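Local coordinates for single-stranded DNA-binding protein (Enterobacter phage Enc34, PDB 5ODL), which probably binds single-stranded DNA through an OB-type fold, and can also bind metal ions, at residues E138-C143 with V169-D174. Residues are numbered along the deposited sequence; the frame is centred on the assembly and turned at random.
Sequences EIYGGC and VLKRKD
Lys171, reaching from the last strand of this OB-type fold into the loop that follows helix 132-138, joins Glu138 and Asp174 in a salt-bridge network, a worked example of a buried lysine paid for by several acceptors. The loop closes in a type II beta turn from Tyr140 to Cys143 and runs on into strand 144-156, the antiparallel partner of strand 159-173, whose end carries a classic beta bulge where Arg172 and Lys173 face Trp144. CG of Lys171 stands anti to the backbone N (chi1 180°), and bends at chi2 and chi4 bring NZ to the C-terminal end of helix 132-138. There Lys171 NZ donates to Glu138 O at 3.0 Å, in the carbonyl plane, and to Glu138 OE2 at 3.1 Å, which it meets from well above the carboxylate plane. The third acceptor is Asp174 OD1, 2.9 Å from Lys171 NZ and approached on the syn side but 34° out of the carboxylate plane; the two acidic groups probably stabilise the ammonium charge. On the way, the aliphatic part of Lys171 passes Ile139, whose CD1 lies 3.9 Å from Lys171 CB, and Cys143, whose CB lies against Lys171 CE. Deeper in, Ile139 CG2 packs on Val169 CG1, and Leu35 touches both side chains. Cys143 CB, 3.5 Å from Lys173 O, also sits over one face of the Tyr140 ring, toward its rim. Tyr140 helps to hold the outer end of the network: its ring and the Asp174 carboxylate lie within 6° of coplanar, and Tyr140 OH donates to the anti lone pair of Asp174 OD1 at 2.7 Å.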
ATOM      1  N   GLU A 138      15.183   1.108  -9.507  1.00 17.76           N
ATOM      2  CA  GLU A 138      14.141   0.204  -9.983  1.00 18.70           C
ATOM      3  C   GLU A 138      12.694   0.731  -9.782  1.00 20.11           C
ATOM      4  O   GLU A 138      11.878   0.668 -10.708  1.00 21.76           O
ATOM      5  CB  GLU A 138      14.288  -1.149  -9.321  1.00 18.89           C
ATOM      6  CG  GLU A 138      13.378  -2.240  -9.833  1.00 23.49           C
ATOM      7  CD  GLU A 138      13.679  -2.622 -11.267  1.00 25.60           C
ATOM      8  OE1 GLU A 138      14.857  -2.616 -11.664  1.00 26.73           O
ATOM      9  OE2 GLU A 138      12.726  -2.929 -11.990  1.00 29.86           O
ATOM     10  N   ILE A 139      12.391   1.215  -8.586  1.00 17.75           N
ATOM     11  CA  ILE A 139      11.025   1.620  -8.229  1.00 17.27           C
ATOM     12  C   ILE A 139      11.026   3.147  -8.069  1.00 17.96           C
ATOM     13  O   ILE A 139      11.340   3.699  -7.019  1.00 20.57           O
ATOM     14  CB  ILE A 139      10.508   0.931  -6.927  1.00 16.38           C
ATOM     15  CG1 ILE A 139      10.651  -0.598  -6.939  1.00 20.28           C
ATOM     16  CG2 ILE A 139       9.033   1.304  -6.730  1.00 18.08           C
ATOM     17  CD1 ILE A 139      10.017  -1.323  -8.076  1.00 21.79           C
ATOM     18  N   TYR A 140      10.653   3.825  -9.145  1.00 19.61           N
ATOM     19  CA  TYR A 140      10.649   5.261  -9.203  1.00 20.63           C
ATOM     20  C   TYR A 140       9.183   5.698  -9.273  1.00 16.58           C
ATOM     21  O   TYR A 140       8.310   5.003  -9.843  1.00 19.90           O
ATOM     22  CB  TYR A 140      11.469   5.797 -10.400  1.00 19.16           C
ATOM     23  CG  TYR A 140      11.023   5.218 -11.736  1.00 19.10           C
ATOM     24  CD1 TYR A 140      11.551   4.038 -12.208  1.00 18.02           C
ATOM     25  CD2 TYR A 140      10.016   5.838 -12.491  1.00 21.05           C
ATOM     26  CE1 TYR A 140      11.109   3.458 -13.379  1.00 20.40           C
ATOM     27  CE2 TYR A 140       9.580   5.286 -13.687  1.00 20.37           C
ATOM     28  CZ  TYR A 140      10.133   4.099 -14.136  1.00 20.39           C
ATOM     29  OH  TYR A 140       9.699   3.526 -15.296  1.00 23.05           O
ATOM     30  N   GLY A 141       8.924   6.872  -8.724  1.00 19.14           N
ATOM     31  CA  GLY A 141       7.572   7.441  -8.757  1.00 20.81           C
ATOM     32  C   GLY A 141       7.142   7.583 -10.213  1.00 21.62           C
ATOM     33  O   GLY A 141       7.843   8.206 -11.002  1.00 24.57           O
ATOM     34  N   GLY A 142       6.007   6.984 -10.552  1.00 19.85           N
ATOM     35  CA  GLY A 142       5.484   6.938 -11.909  1.00 20.78           C
ATOM     36  C   GLY A 142       5.486   5.565 -12.538  1.00 20.71           C
ATOM     37  O   GLY A 142       4.745   5.321 -13.488  1.00 19.83           O
ATOM     38  N   CYS A 143       6.288   4.641 -12.014  1.00 18.39           N
ATOM     39  CA  CYS A 143       6.246   3.271 -12.513  1.00 19.65           C
ATOM     40  C   CYS A 143       5.020   2.570 -11.944  1.00 18.23           C
ATOM     41  O   CYS A 143       4.358   3.115 -11.052  1.00 21.23           O
ATOM     42  CB  CYS A 143       7.532   2.525 -12.178  1.00 19.04           C
ATOM     43  SG  CYS A 143       7.691   1.896 -10.510  1.00 20.73           S
ATOM     44  N   VAL A 169       7.098  -5.102  -2.809  1.00 16.53           N
ATOM     45  CA  VAL A 169       6.832  -4.294  -4.005  1.00 16.59           C
ATOM     46  C   VAL A 169       7.515  -4.972  -5.201  1.00 19.40           C
ATOM     47  O   VAL A 169       8.731  -5.181  -5.166  1.00 19.76           O
ATOM     48  CB  VAL A 169       7.376  -2.866  -3.843  1.00 16.84           C
ATOM     49  CG1 VAL A 169       7.063  -2.017  -5.080  1.00 21.08           C
ATOM     50  CG2 VAL A 169       6.784  -2.192  -2.615  1.00 18.59           C
ATOM     51  N   LEU A 170       6.726  -5.318  -6.222  1.00 17.49           N
ATOM     52  CA  LEU A 170       7.205  -5.935  -7.478  1.00 18.73           C
ATOM     53  C   LEU A 170       7.038  -4.947  -8.626  1.00 19.33           C
ATOM     54  O   LEU A 170       5.939  -4.454  -8.855  1.00 18.68           O
ATOM     55  CB  LEU A 170       6.397  -7.209  -7.790  1.00 21.26           C
ATOM     56  CG  LEU A 170       6.453  -7.834  -9.203  1.00 22.97           C
ATOM     57  CD1 LEU A 170       7.841  -8.369  -9.484  1.00 23.94           C
ATOM     58  CD2 LEU A 170       5.402  -8.917  -9.426  1.00 25.08           C
ATOM     59  N   LYS A 171       8.114  -4.676  -9.356  1.00 20.12           N
ATOM     60  CA  LYS A 171       8.041  -3.874 -10.567  1.00 20.58           C
ATOM     61  C   LYS A 171       7.202  -4.599 -11.603  1.00 20.34           C
ATOM     62  O   LYS A 171       7.398  -5.778 -11.859  1.00 20.22           O
ATOM     63  CB  LYS A 171       9.450  -3.654 -11.129  1.00 22.03           C
ATOM     64  CG  LYS A 171       9.508  -2.827 -12.403  1.00 22.87           C
ATOM     65  CD  LYS A 171       9.234  -1.373 -12.109  1.00 25.08           C
ATOM     66  CE  LYS A 171       9.799  -0.486 -13.189  1.00 25.12           C
ATOM     67  NZ  LYS A 171      11.269  -0.525 -13.338  1.00 24.26           N
ATOM     68  N   ARG A 172       6.275  -3.863 -12.204  1.00 19.51           N
ATOM     69  CA  ARG A 172       5.358  -4.398 -13.208  1.00 20.43           C
ATOM     70  C   ARG A 172       5.529  -3.722 -14.569  1.00 21.48           C
ATOM     71  O   ARG A 172       5.603  -4.426 -15.594  1.00 23.80           O
ATOM     72  CB  ARG A 172       3.911  -4.261 -12.716  1.00 21.86           C
ATOM     73  CG  ARG A 172       3.526  -5.295 -11.670  1.00 24.13           C
ATOM     74  CD  ARG A 172       3.398  -6.709 -12.233  1.00 27.57           C
ATOM     75  NE  ARG A 172       2.347  -6.715 -13.250  1.00 31.44           N
ATOM     76  CZ  ARG A 172       2.326  -7.401 -14.393  1.00 36.88           C
ATOM     77  NH1 ARG A 172       3.313  -8.223 -14.743  1.00 42.40           N
ATOM     78  NH2 ARG A 172       1.285  -7.249 -15.212  1.00 40.44           N
ATOM     79  N   LYS A 173       5.545  -2.387 -14.579  1.00 22.36           N
ATOM     80  CA  LYS A 173       5.671  -1.603 -15.837  1.00 19.69           C
ATOM     81  C   LYS A 173       6.511  -0.370 -15.643  1.00 21.30           C
ATOM     82  O   LYS A 173       6.451   0.295 -14.605  1.00 21.67           O
ATOM     83  CB  LYS A 173       4.298  -1.165 -16.372  1.00 20.60           C
ATOM     84  CG  LYS A 173       3.285  -2.264 -16.560  1.00 23.98           C
ATOM     85  CD  LYS A 173       1.921  -1.691 -16.928  1.00 26.86           C
ATOM     86  CE  LYS A 173       0.906  -2.824 -16.956  1.00 31.70           C
ATOM     87  NZ  LYS A 173      -0.334  -2.472 -17.668  1.00 40.15           N
ATOM     88  N   ASP A 174       7.301  -0.036 -16.652  1.00 21.41           N
ATOM     89  CA  ASP A 174       7.937   1.270 -16.698  1.00 21.23           C
ATOM     90  C   ASP A 174       6.949   2.254 -17.317  1.00 22.08           C
ATOM     91  O   ASP A 174       6.094   1.866 -18.117  1.00 26.39           O
ATOM     92  CB  ASP A 174       9.267   1.209 -17.483  1.00 23.00           C
ATOM     93  CG  ASP A 174      10.361   0.525 -16.682  1.00 25.31           C
ATOM     94  OD1 ASP A 174      10.797   1.115 -15.673  1.00 25.90           O
ATOM     95  OD2 ASP A 174      10.745  -0.615 -17.024  1.00 29.40           O
TER